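Local coordinates for nitrogen regulatory protein P-II (PDB 5D4N) that binds adenine nucleotides and bicarbonate as a trimeric, carboxysome-associated PII-like signalling protein, and probably regulates the activity of a partner protein, at residues L6-H20 against F85-Q99. Residues are numbered along the deposited sequence; the frame is centred on the assembly and turned at random.
Sequences LYPLKKLEIILEGAH and FFEAHSGVVFVHDIQ. With ADP (adenosine-5'-diphosphate), chain D; ACT (acetate ion), chain G.
Glu13 and His96 meet on the tightly packed face of antiparallel strands 7-17 and 92-100, where Glu13 CD lies 3.3 Å from His96 CE1 with carboxylate and ring planes 57° apart. Histidine suits its place because it can donate and accept: ND1 and the backbone N of His96 grip Lys11 O from opposite faces of its carbonyl plane, which helps fix the ring's rotation, while NE2 bonds Lys11 of the second subunit. Lys11 runs alongside, bent at chi3 (75°), so CE sits over the imidazole face in a CH-pi contact and NZ returns to Glu13 OE2 at 3.1 Å; its stronger partner is Glu13 of the third subunit. Glu13 OE1 takes Lys11 of the second subunit, so these buried charges probably compensate one another around the trimer.

Further along this face, apolar Ile15, Val92 and the edge of Phe94 suit the adenosine of ADP: Val92 CG1 lies near C8, Ile15 CG2 near O2', and Phe94 CZ 3.5 Å from ADP C2. Thr37, Ala69 and Lys105 of the second subunit complete the pocket. Gly91, whose backbone angles call for glycine, donates its N-H to ADP O1A (2.9 Å, 169°).

Looser and wetter is the exposed end of the other face, where Lys10 NZ meets the syn lone pair of Asp97 OD1 at 2.6 Å; a water links that oxygen to Leu9 O. At the far end, the Phe85 edge meets the His20 face.

Strand 92-100 is outermost within the chain's ferredoxin-like sheet; strand 7-17 separates it from 63-70, while Leu12 and Ile14 rest on helix 72-88.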
ATOM      1  N   LEU A   6      13.543   8.222  13.693  1.00 27.25           N
ATOM      2  CA  LEU A   6      13.133   7.536  12.464  1.00 25.88           C
ATOM      3  C   LEU A   6      14.346   7.327  11.584  1.00 29.11           C
ATOM      4  O   LEU A   6      15.287   8.143  11.592  1.00 29.10           O
ATOM      5  CB  LEU A   6      12.041   8.325  11.738  1.00 26.04           C
ATOM      6  CG  LEU A   6      10.666   8.324  12.432  1.00 30.65           C
ATOM      7  CD1 LEU A   6       9.681   9.222  11.671  1.00 31.28           C
ATOM      8  CD2 LEU A   6      10.063   6.898  12.459  1.00 32.69           C
ATOM      9  N   TYR A   7      14.338   6.208  10.845  1.00 25.45           N
ATOM     10  CA  TYR A   7      15.448   5.796  10.010  1.00 26.14           C
ATOM     11  C   TYR A   7      14.938   5.433   8.627  1.00 27.24           C
ATOM     12  O   TYR A   7      13.841   4.881   8.508  1.00 25.23           O
ATOM     13  CB  TYR A   7      16.086   4.559  10.629  1.00 27.57           C
ATOM     14  CG  TYR A   7      16.647   4.807  12.010  1.00 29.75           C
ATOM     15  CD1 TYR A   7      15.836   4.714  13.142  1.00 30.15           C
ATOM     16  CD2 TYR A   7      17.997   5.063  12.192  1.00 32.44           C
ATOM     17  CE1 TYR A   7      16.361   4.863  14.423  1.00 31.27           C
ATOM     18  CE2 TYR A   7      18.539   5.193  13.468  1.00 34.62           C
ATOM     19  CZ  TYR A   7      17.714   5.109  14.580  1.00 41.89           C
ATOM     20  OH  TYR A   7      18.253   5.269  15.836  1.00 42.71           O
ATOM     21  N   PRO A   8      15.703   5.700   7.561  1.00 25.35           N
ATOM     22  CA  PRO A   8      15.201   5.374   6.213  1.00 24.83           C
ATOM     23  C   PRO A   8      15.264   3.891   5.891  1.00 28.03           C
ATOM     24  O   PRO A   8      16.178   3.156   6.311  1.00 27.15           O
ATOM     25  CB  PRO A   8      16.133   6.162   5.297  1.00 28.00           C
ATOM     26  CG  PRO A   8      17.409   6.252   6.069  1.00 33.28           C
ATOM     27  CD  PRO A   8      17.026   6.366   7.510  1.00 29.30           C
ATOM     28  N   LEU A   9      14.290   3.439   5.112  1.00 25.81           N
ATOM     29  CA  LEU A   9      14.277   2.053   4.646  1.00 26.45           C
ATOM     30  C   LEU A   9      13.544   2.070   3.311  1.00 26.20           C
ATOM     31  O   LEU A   9      13.006   3.107   2.928  1.00 24.30           O
ATOM     32  CB  LEU A   9      13.507   1.152   5.629  1.00 27.47           C
ATOM     33  CG  LEU A   9      14.050  -0.251   5.914  1.00 32.29           C
ATOM     34  CD1 LEU A   9      15.309  -0.271   6.769  1.00 33.38           C
ATOM     35  CD2 LEU A   9      12.983  -1.105   6.565  1.00 30.84           C
ATOM     36  N   LYS A  10      13.506   0.936   2.616  1.00 24.02           N
ATOM     37  CA  LYS A  10      12.741   0.845   1.365  1.00 24.31           C
ATOM     38  C   LYS A  10      11.569  -0.090   1.615  1.00 26.24           C
ATOM     39  O   LYS A  10      11.628  -0.919   2.540  1.00 25.73           O
ATOM     40  CB  LYS A  10      13.641   0.281   0.254  1.00 26.30           C
ATOM     41  CG  LYS A  10      14.854   1.188  -0.080  1.00 25.81           C
ATOM     42  CD  LYS A  10      14.451   2.460  -0.816  1.00 30.00           C
ATOM     43  CE  LYS A  10      15.690   3.318  -1.039  1.00 33.79           C
ATOM     44  NZ  LYS A  10      15.421   4.497  -1.879  1.00 33.53           N
ATOM     45  N   LYS A  11      10.477   0.064   0.858  1.00 22.45           N
ATOM     46  CA  LYS A  11       9.349  -0.851   1.000  1.00 20.76           C
ATOM     47  C   LYS A  11       8.944  -1.277  -0.388  1.00 24.08           C
ATOM     48  O   LYS A  11       8.630  -0.437  -1.241  1.00 22.93           O
ATOM     49  CB  LYS A  11       8.162  -0.198   1.704  1.00 21.61           C
ATOM     50  CG  LYS A  11       7.103  -1.221   2.176  1.00 23.37           C
ATOM     51  CD  LYS A  11       5.745  -0.573   2.404  1.00 24.29           C
ATOM     52  CE  LYS A  11       5.014  -0.248   1.128  1.00 24.95           C
ATOM     53  NZ  LYS A  11       3.663   0.336   1.446  1.00 28.93           N
ATOM     54  N   LEU A  12       8.985  -2.581  -0.619  1.00 20.70           N
ATOM     55  CA  LEU A  12       8.538  -3.106  -1.913  1.00 19.15           C
ATOM     56  C   LEU A  12       7.081  -3.488  -1.838  1.00 20.74           C
ATOM     57  O   LEU A  12       6.619  -4.022  -0.833  1.00 20.55           O
ATOM     58  CB  LEU A  12       9.320  -4.387  -2.261  1.00 19.97           C
ATOM     59  CG  LEU A  12      10.854  -4.279  -2.294  1.00 26.37           C
ATOM     60  CD1 LEU A  12      11.462  -5.600  -2.771  1.00 27.91           C
ATOM     61  CD2 LEU A  12      11.304  -3.158  -3.158  1.00 29.52           C
ATOM     62  N   GLU A  13       6.364  -3.262  -2.941  1.00 18.04           N
ATOM     63  CA  GLU A  13       5.022  -3.818  -3.137  1.00 17.72           C
ATOM     64  C   GLU A  13       5.192  -4.709  -4.374  1.00 20.82           C
ATOM     65  O   GLU A  13       5.560  -4.202  -5.440  1.00 20.76           O
ATOM     66  CB  GLU A  13       3.965  -2.745  -3.432  1.00 18.55           C
ATOM     67  CG  GLU A  13       3.653  -1.984  -2.148  1.00 21.24           C
ATOM     68  CD  GLU A  13       2.623  -0.876  -2.285  1.00 27.94           C
ATOM     69  OE1 GLU A  13       2.271  -0.504  -3.425  1.00 24.57           O
ATOM     70  OE2 GLU A  13       2.195  -0.352  -1.233  1.00 28.16           O
ATOM     71  N   ILE A  14       5.045  -6.029  -4.205  1.00 18.53           N
ATOM     72  CA  ILE A  14       5.289  -6.995  -5.295  1.00 18.48           C
ATOM     73  C   ILE A  14       3.943  -7.600  -5.628  1.00 21.15           C
ATOM     74  O   ILE A  14       3.370  -8.288  -4.783  1.00 20.78           O
ATOM     75  CB  ILE A  14       6.261  -8.073  -4.816  1.00 20.22           C
ATOM     76  CG1 ILE A  14       7.586  -7.446  -4.338  1.00 22.08           C
ATOM     77  CG2 ILE A  14       6.491  -9.118  -5.946  1.00 23.04           C
ATOM     78  CD1 ILE A  14       8.389  -8.400  -3.369  1.00 26.12           C
ATOM     79  N   ILE A  15       3.423  -7.321  -6.828  1.00 19.10           N
ATOM     80  CA  ILE A  15       2.081  -7.787  -7.196  1.00 18.27           C
ATOM     81  C   ILE A  15       2.236  -8.878  -8.215  1.00 22.06           C
ATOM     82  O   ILE A  15       2.865  -8.668  -9.242  1.00 22.44           O
ATOM     83  CB  ILE A  15       1.194  -6.628  -7.714  1.00 20.89           C
ATOM     84  CG1 ILE A  15       1.073  -5.516  -6.614  1.00 20.43           C
ATOM     85  CG2 ILE A  15      -0.181  -7.195  -8.141  1.00 23.50           C
ATOM     86  CD1 ILE A  15       0.504  -4.134  -7.104  1.00 21.91           C
ATOM     87  N   LEU A  16       1.713 -10.059  -7.905  1.00 20.07           N
ATOM     88  CA  LEU A  16       1.883 -11.210  -8.790  1.00 21.19           C
ATOM     89  C   LEU A  16       0.803 -12.243  -8.567  1.00 23.22           C
ATOM     90  O   LEU A  16       0.051 -12.156  -7.602  1.00 22.22           O
ATOM     91  CB  LEU A  16       3.310 -11.826  -8.636  1.00 23.13           C
ATOM     92  CG  LEU A  16       3.585 -12.707  -7.396  1.00 26.97           C
ATOM     93  CD1 LEU A  16       4.999 -13.301  -7.489  1.00 28.35           C
ATOM     94  CD2 LEU A  16       3.472 -11.937  -6.083  1.00 29.95           C
ATOM     95  N   GLU A  17       0.706 -13.229  -9.463  1.00 23.26           N
ATOM     96  CA  GLU A  17      -0.307 -14.269  -9.292  1.00 22.36           C
ATOM     97  C   GLU A  17       0.014 -15.109  -8.070  1.00 25.32           C
ATOM     98  O   GLU A  17       1.179 -15.429  -7.815  1.00 25.39           O
ATOM     99  CB  GLU A  17      -0.362 -15.162 -10.535  1.00 23.91           C
ATOM    100  CG  GLU A  17      -0.889 -14.416 -11.756  1.00 27.79           C
ATOM    101  CD  GLU A  17      -0.503 -15.125 -13.048  1.00 37.58           C
ATOM    102  OE1 GLU A  17       0.700 -15.106 -13.393  1.00 30.11           O
ATOM    103  OE2 GLU A  17      -1.376 -15.767 -13.671  1.00 33.10           O
ATOM    104  N   GLY A  18      -1.020 -15.462  -7.329  1.00 23.74           N
ATOM    105  CA  GLY A  18      -0.848 -16.224  -6.094  1.00 24.55           C
ATOM    106  C   GLY A  18      -0.126 -17.550  -6.273  1.00 27.06           C
ATOM    107  O   GLY A  18       0.498 -18.045  -5.329  1.00 27.69           O
ATOM    108  N   ALA A  19      -0.226 -18.167  -7.485  1.00 25.49           N
ATOM    109  CA  ALA A  19       0.470 -19.453  -7.740  1.00 26.84           C
ATOM    110  C   ALA A  19       1.993 -19.321  -7.628  1.00 29.02           C
ATOM    111  O   ALA A  19       2.680 -20.326  -7.431  1.00 30.20           O
ATOM    112  CB  ALA A  19       0.101 -19.994  -9.105  1.00 28.91           C
ATOM    113  N   HIS A  20       2.515 -18.094  -7.748  1.00 24.69           N
ATOM    114  CA  HIS A  20       3.948 -17.834  -7.647  1.00 24.79           C
ATOM    115  C   HIS A  20       4.382 -17.300  -6.277  1.00 26.76           C
ATOM    116  O   HIS A  20       5.511 -16.802  -6.134  1.00 26.28           O
ATOM    117  CB  HIS A  20       4.362 -16.888  -8.777  1.00 25.35           C
ATOM    118  CG  HIS A  20       4.097 -17.464 -10.120  1.00 28.63           C
ATOM    119  ND1 HIS A  20       4.779 -18.593 -10.563  1.00 30.17           N
ATOM    120  CD2 HIS A  20       3.202 -17.085 -11.062  1.00 30.20           C
ATOM    121  CE1 HIS A  20       4.295 -18.840 -11.774  1.00 31.48           C
ATOM    122  NE2 HIS A  20       3.347 -17.955 -12.116  1.00 31.15           N
ATOM    123  N   PHE A  85      11.761 -13.449 -13.663  1.00 34.29           N
ATOM    124  CA  PHE A  85      10.383 -13.802 -13.362  1.00 31.46           C
ATOM    125  C   PHE A  85       9.423 -12.837 -14.051  1.00 34.26           C
ATOM    126  O   PHE A  85       8.509 -13.303 -14.734  1.00 33.93           O
ATOM    127  CB  PHE A  85      10.144 -13.840 -11.841  1.00 30.55           C
ATOM    128  CG  PHE A  85       8.710 -14.146 -11.497  1.00 30.03           C
ATOM    129  CD1 PHE A  85       8.235 -15.458 -11.502  1.00 31.20           C
ATOM    130  CD2 PHE A  85       7.810 -13.122 -11.257  1.00 30.12           C
ATOM    131  CE1 PHE A  85       6.895 -15.726 -11.205  1.00 30.59           C
ATOM    132  CE2 PHE A  85       6.472 -13.393 -10.994  1.00 32.05           C
ATOM    133  CZ  PHE A  85       6.021 -14.690 -10.985  1.00 29.54           C
ATOM    134  N   PHE A  86       9.595 -11.512 -13.854  1.00 31.68           N
ATOM    135  CA  PHE A  86       8.662 -10.538 -14.450  1.00 30.53           C
ATOM    136  C   PHE A  86       8.768 -10.381 -15.973  1.00 35.68           C
ATOM    137  O   PHE A  86       7.820  -9.904 -16.602  1.00 36.38           O
ATOM    138  CB  PHE A  86       8.657  -9.200 -13.697  1.00 31.10           C
ATOM    139  CG  PHE A  86       8.022  -9.306 -12.318  1.00 30.00           C
ATOM    140  CD1 PHE A  86       6.725  -9.786 -12.164  1.00 30.69           C
ATOM    141  CD2 PHE A  86       8.713  -8.903 -11.176  1.00 33.96           C
ATOM    142  CE1 PHE A  86       6.138  -9.888 -10.898  1.00 32.67           C
ATOM    143  CE2 PHE A  86       8.128  -9.019  -9.908  1.00 35.04           C
ATOM    144  CZ  PHE A  86       6.849  -9.508  -9.776  1.00 33.02           C
ATOM    145  N   GLU A  87       9.857 -10.858 -16.568  1.00 35.39           N
ATOM    146  CA  GLU A  87       9.998 -10.861 -18.033  1.00 36.17           C
ATOM    147  C   GLU A  87       9.162 -12.022 -18.629  1.00 40.39           C
ATOM    148  O   GLU A  87       8.746 -11.962 -19.794  1.00 40.93           O
ATOM    149  CB  GLU A  87      11.477 -10.931 -18.463  1.00 39.84           C
ATOM    150  CG  GLU A  87      12.270  -9.676 -18.130  1.00 53.56           C
ATOM    151  N   ALA A  88       8.848 -13.053 -17.799  1.00 35.19           N
ATOM    152  CA  ALA A  88       8.088 -14.227 -18.238  1.00 35.59           C
ATOM    153  C   ALA A  88       6.710 -14.396 -17.590  1.00 36.95           C
ATOM    154  O   ALA A  88       5.930 -15.251 -18.033  1.00 37.65           O
ATOM    155  CB  ALA A  88       8.923 -15.485 -18.011  1.00 38.06           C
ATOM    156  N   HIS A  89       6.398 -13.578 -16.558  1.00 32.50           N
ATOM    157  CA  HIS A  89       5.139 -13.672 -15.845  1.00 31.24           C
ATOM    158  C   HIS A  89       4.564 -12.289 -15.556  1.00 30.95           C
ATOM    159  O   HIS A  89       5.301 -11.308 -15.522  1.00 30.48           O
ATOM    160  CB  HIS A  89       5.360 -14.372 -14.502  1.00 32.28           C
ATOM    161  CG  HIS A  89       5.864 -15.774 -14.629  1.00 37.87           C
ATOM    162  ND1 HIS A  89       4.988 -16.821 -14.835  1.00 41.48           N
ATOM    163  CD2 HIS A  89       7.122 -16.266 -14.536  1.00 40.80           C
ATOM    164  CE1 HIS A  89       5.734 -17.915 -14.869  1.00 42.16           C
ATOM    165  NE2 HIS A  89       7.018 -17.639 -14.665  1.00 42.05           N
ATOM    166  N   SER A  90       3.268 -12.239 -15.317  1.00 27.34           N
ATOM    167  CA  SER A  90       2.560 -11.003 -15.003  1.00 25.39           C
ATOM    168  C   SER A  90       2.984 -10.472 -13.672  1.00 28.36           C
ATOM    169  O   SER A  90       3.337 -11.253 -12.768  1.00 27.61           O
ATOM    170  CB  SER A  90       1.066 -11.270 -14.940  1.00 29.02           C
ATOM    171  OG  SER A  90       0.609 -11.609 -16.240  1.00 38.39           O
ATOM    172  N   GLY A  91       2.889  -9.175 -13.520  1.00 24.73           N
ATOM    173  CA  GLY A  91       3.153  -8.580 -12.213  1.00 23.79           C
ATOM    174  C   GLY A  91       4.056  -7.389 -12.254  1.00 25.33           C
ATOM    175  O   GLY A  91       4.636  -7.057 -13.291  1.00 23.71           O
ATOM    176  N   VAL A  92       4.156  -6.708 -11.113  1.00 22.27           N
ATOM    177  CA  VAL A  92       4.937  -5.467 -11.012  1.00 21.81           C
ATOM    178  C   VAL A  92       5.573  -5.353  -9.640  1.00 21.89           C
ATOM    179  O   VAL A  92       5.114  -5.975  -8.681  1.00 22.95           O
ATOM    180  CB  VAL A  92       4.031  -4.229 -11.264  1.00 24.20           C
ATOM    181  CG1 VAL A  92       3.516  -4.155 -12.716  1.00 25.91           C
ATOM    182  CG2 VAL A  92       2.860  -4.205 -10.276  1.00 22.73           C
ATOM    183  N   VAL A  93       6.638  -4.547  -9.560  1.00 21.50           N
ATOM    184  CA  VAL A  93       7.282  -4.227  -8.282  1.00 21.61           C
ATOM    185  C   VAL A  93       7.389  -2.724  -8.147  1.00 23.53           C
ATOM    186  O   VAL A  93       7.956  -2.043  -9.035  1.00 23.15           O
ATOM    187  CB  VAL A  93       8.655  -4.899  -8.053  1.00 28.32           C
ATOM    188  CG1 VAL A  93       9.211  -4.520  -6.670  1.00 26.31           C
ATOM    189  CG2 VAL A  93       8.552  -6.414  -8.177  1.00 30.05           C
ATOM    190  N   PHE A  94       6.858  -2.190  -7.023  1.00 20.56           N
ATOM    191  CA  PHE A  94       6.944  -0.762  -6.746  1.00 19.92           C
ATOM    192  C   PHE A  94       7.883  -0.572  -5.576  1.00 23.12           C
ATOM    193  O   PHE A  94       7.660  -1.174  -4.514  1.00 22.86           O
ATOM    194  CB  PHE A  94       5.577  -0.191  -6.407  1.00 20.21           C
ATOM    195  CG  PHE A  94       4.497  -0.401  -7.442  1.00 19.89           C
ATOM    196  CD1 PHE A  94       4.790  -0.337  -8.805  1.00 22.47           C
ATOM    197  CD2 PHE A  94       3.187  -0.683  -7.057  1.00 21.51           C
ATOM    198  CE1 PHE A  94       3.783  -0.541  -9.773  1.00 22.62           C
ATOM    199  CE2 PHE A  94       2.192  -0.862  -8.011  1.00 22.44           C
ATOM    200  CZ  PHE A  94       2.484  -0.774  -9.358  1.00 21.66           C
ATOM    201  N   VAL A  95       8.892   0.267  -5.749  1.00 20.55           N
ATOM    202  CA  VAL A  95       9.859   0.541  -4.648  1.00 20.24           C
ATOM    203  C   VAL A  95       9.504   1.872  -4.016  1.00 22.22           C
ATOM    204  O   VAL A  95       9.396   2.872  -4.726  1.00 22.64           O
ATOM    205  CB  VAL A  95      11.331   0.575  -5.147  1.00 23.24           C
ATOM    206  CG1 VAL A  95      12.291   0.725  -3.943  1.00 23.78           C
ATOM    207  CG2 VAL A  95      11.663  -0.687  -5.979  1.00 23.92           C
ATOM    208  N   HIS A  96       9.290   1.870  -2.686  1.00 19.91           N
ATOM    209  CA  HIS A  96       8.927   3.102  -1.970  1.00 18.44           C
ATOM    210  C   HIS A  96      10.041   3.448  -0.989  1.00 22.03           C
ATOM    211  O   HIS A  96      10.755   2.552  -0.486  1.00 22.96           O
ATOM    212  CB  HIS A  96       7.684   2.835  -1.070  1.00 18.47           C
ATOM    213  CG  HIS A  96       6.423   2.511  -1.805  1.00 19.56           C
ATOM    214  ND1 HIS A  96       6.257   1.288  -2.428  1.00 21.25           N
ATOM    215  CD2 HIS A  96       5.280   3.230  -1.940  1.00 20.65           C
ATOM    216  CE1 HIS A  96       5.024   1.316  -2.948  1.00 20.03           C
ATOM    217  NE2 HIS A  96       4.402   2.450  -2.666  1.00 21.57           N
ATOM    218  N   ASP A  97      10.138   4.731  -0.636  1.00 20.36           N
ATOM    219  CA  ASP A  97      10.977   5.165   0.461  1.00 21.11           C
ATOM    220  C   ASP A  97      10.037   5.205   1.656  1.00 23.49           C
ATOM    221  O   ASP A  97       8.898   5.680   1.552  1.00 22.64           O
ATOM    222  CB  ASP A  97      11.519   6.575   0.206  1.00 22.95           C
ATOM    223  CG  ASP A  97      12.683   6.556  -0.747  1.00 32.60           C
ATOM    224  OD1 ASP A  97      13.525   5.677  -0.615  1.00 35.14           O
ATOM    225  OD2 ASP A  97      12.801   7.490  -1.550  1.00 44.08           O
ATOM    226  N   ILE A  98      10.485   4.680   2.787  1.00 21.85           N
ATOM    227  CA  ILE A  98       9.723   4.806   4.023  1.00 21.08           C
ATOM    228  C   ILE A  98      10.674   5.119   5.159  1.00 23.49           C
ATOM    229  O   ILE A  98      11.896   5.092   4.987  1.00 22.32           O
ATOM    230  CB  ILE A  98       8.900   3.516   4.355  1.00 21.98           C
ATOM    231  CG1 ILE A  98       9.841   2.291   4.511  1.00 20.73           C
ATOM    232  CG2 ILE A  98       7.805   3.239   3.275  1.00 22.16           C
ATOM    233  CD1 ILE A  98       9.243   1.056   5.290  1.00 21.32           C
ATOM    234  N   GLN A  99      10.100   5.351   6.336  0.50 20.87           N
ATOM    235  CA  GLN A  99      10.866   5.539   7.558  0.50 20.62           C
ATOM    236  C   GLN A  99      10.331   4.558   8.582  0.50 23.50           C
ATOM    237  O   GLN A  99       9.130   4.243   8.598  0.50 21.89           O
ATOM    238  CB  GLN A  99      10.723   6.965   8.088  0.50 22.61           C
ATOM    239  CG  GLN A  99      11.367   8.014   7.208  0.50 25.57           C
ATOM    240  CD  GLN A  99      11.104   9.372   7.813  0.50 37.64           C
ATOM    241  OE1 GLN A  99      10.018   9.957   7.669  0.50 33.31           O
ATOM    242  NE2 GLN A  99      12.071   9.875   8.558  0.50 32.96           N
TER
HETATM  243  PB  ADP D 201      -0.825  -9.243 -18.016  0.50 32.66           P
HETATM  244  O1B ADP D 201      -0.025  -8.731 -19.085  0.50 33.18           O
HETATM  245  O2B ADP D 201      -0.651 -10.732 -17.919  0.50 32.64           O
HETATM  246  O3B ADP D 201      -2.288  -8.955 -18.269  0.50 35.98           O
HETATM  247  PA  ADP D 201       0.558  -7.331 -16.154  1.00 30.71           P
HETATM  248  O1A ADP D 201       1.942  -7.760 -15.821  1.00 27.76           O
HETATM  249  O2A ADP D 201       0.578  -6.148 -17.148  1.00 35.04           O
HETATM  250  O3A ADP D 201      -0.349  -8.556 -16.647  1.00 30.37           O
HETATM  251  O5' ADP D 201      -0.155  -6.838 -14.820  1.00 26.83           O
HETATM  252  C5' ADP D 201      -0.441  -7.798 -13.790  1.00 25.44           C
HETATM  253  C4' ADP D 201      -1.047  -7.093 -12.603  1.00 22.48           C
HETATM  254  O4' ADP D 201      -0.115  -6.115 -12.100  1.00 22.55           O
HETATM  255  C3' ADP D 201      -2.291  -6.281 -12.932  1.00 22.15           C
HETATM  256  O3' ADP D 201      -3.460  -7.094 -13.001  1.00 25.77           O
HETATM  257  C2' ADP D 201      -2.326  -5.310 -11.751  1.00 20.10           C
HETATM  258  O2' ADP D 201      -2.793  -5.988 -10.601  1.00 21.68           O
HETATM  259  C1' ADP D 201      -0.835  -5.010 -11.558  1.00 22.21           C
HETATM  260  N9  ADP D 201      -0.429  -3.794 -12.258  1.00 22.95           N
HETATM  261  C8  ADP D 201       0.038  -3.679 -13.542  1.00 24.08           C
HETATM  262  N7  ADP D 201       0.203  -2.441 -13.942  1.00 24.79           N
HETATM  263  C5  ADP D 201      -0.171  -1.687 -12.839  1.00 22.96           C
HETATM  264  C6  ADP D 201      -0.183  -0.296 -12.600  1.00 23.72           C
HETATM  265  N6  ADP D 201       0.118   0.619 -13.536  1.00 24.62           N
HETATM  266  N1  ADP D 201      -0.532   0.124 -11.361  1.00 22.05           N
HETATM  267  C2  ADP D 201      -0.880  -0.786 -10.443  1.00 21.58           C
HETATM  268  N3  ADP D 201      -0.937  -2.117 -10.565  1.00 22.51           N
HETATM  269  C4  ADP D 201      -0.553  -2.506 -11.791  1.00 21.66           C
HETATM  270  C   ACT G 201       8.649  -2.768 -12.495  1.00 36.14           C
HETATM  271  O   ACT G 201       9.131  -2.391 -13.619  1.00 33.05           O
HETATM  272  OXT ACT G 201       7.551  -3.425 -12.267  1.00 31.79           O
HETATM  273  CH3 ACT G 201       9.465  -2.388 -11.236  1.00 30.78           C
HETATM  274  O   HOH W   1      14.186   5.557   2.312  1.00 32.23           O
HETATM  275  O   HOH W   2       2.436 -13.667 -11.737  1.00 25.65           O
HETATM  276  O   HOH W   3       1.861 -14.706 -15.794  1.00 34.31           O
HETATM  277  O   HOH W   4       1.921 -17.494 -14.410  1.00 47.24           O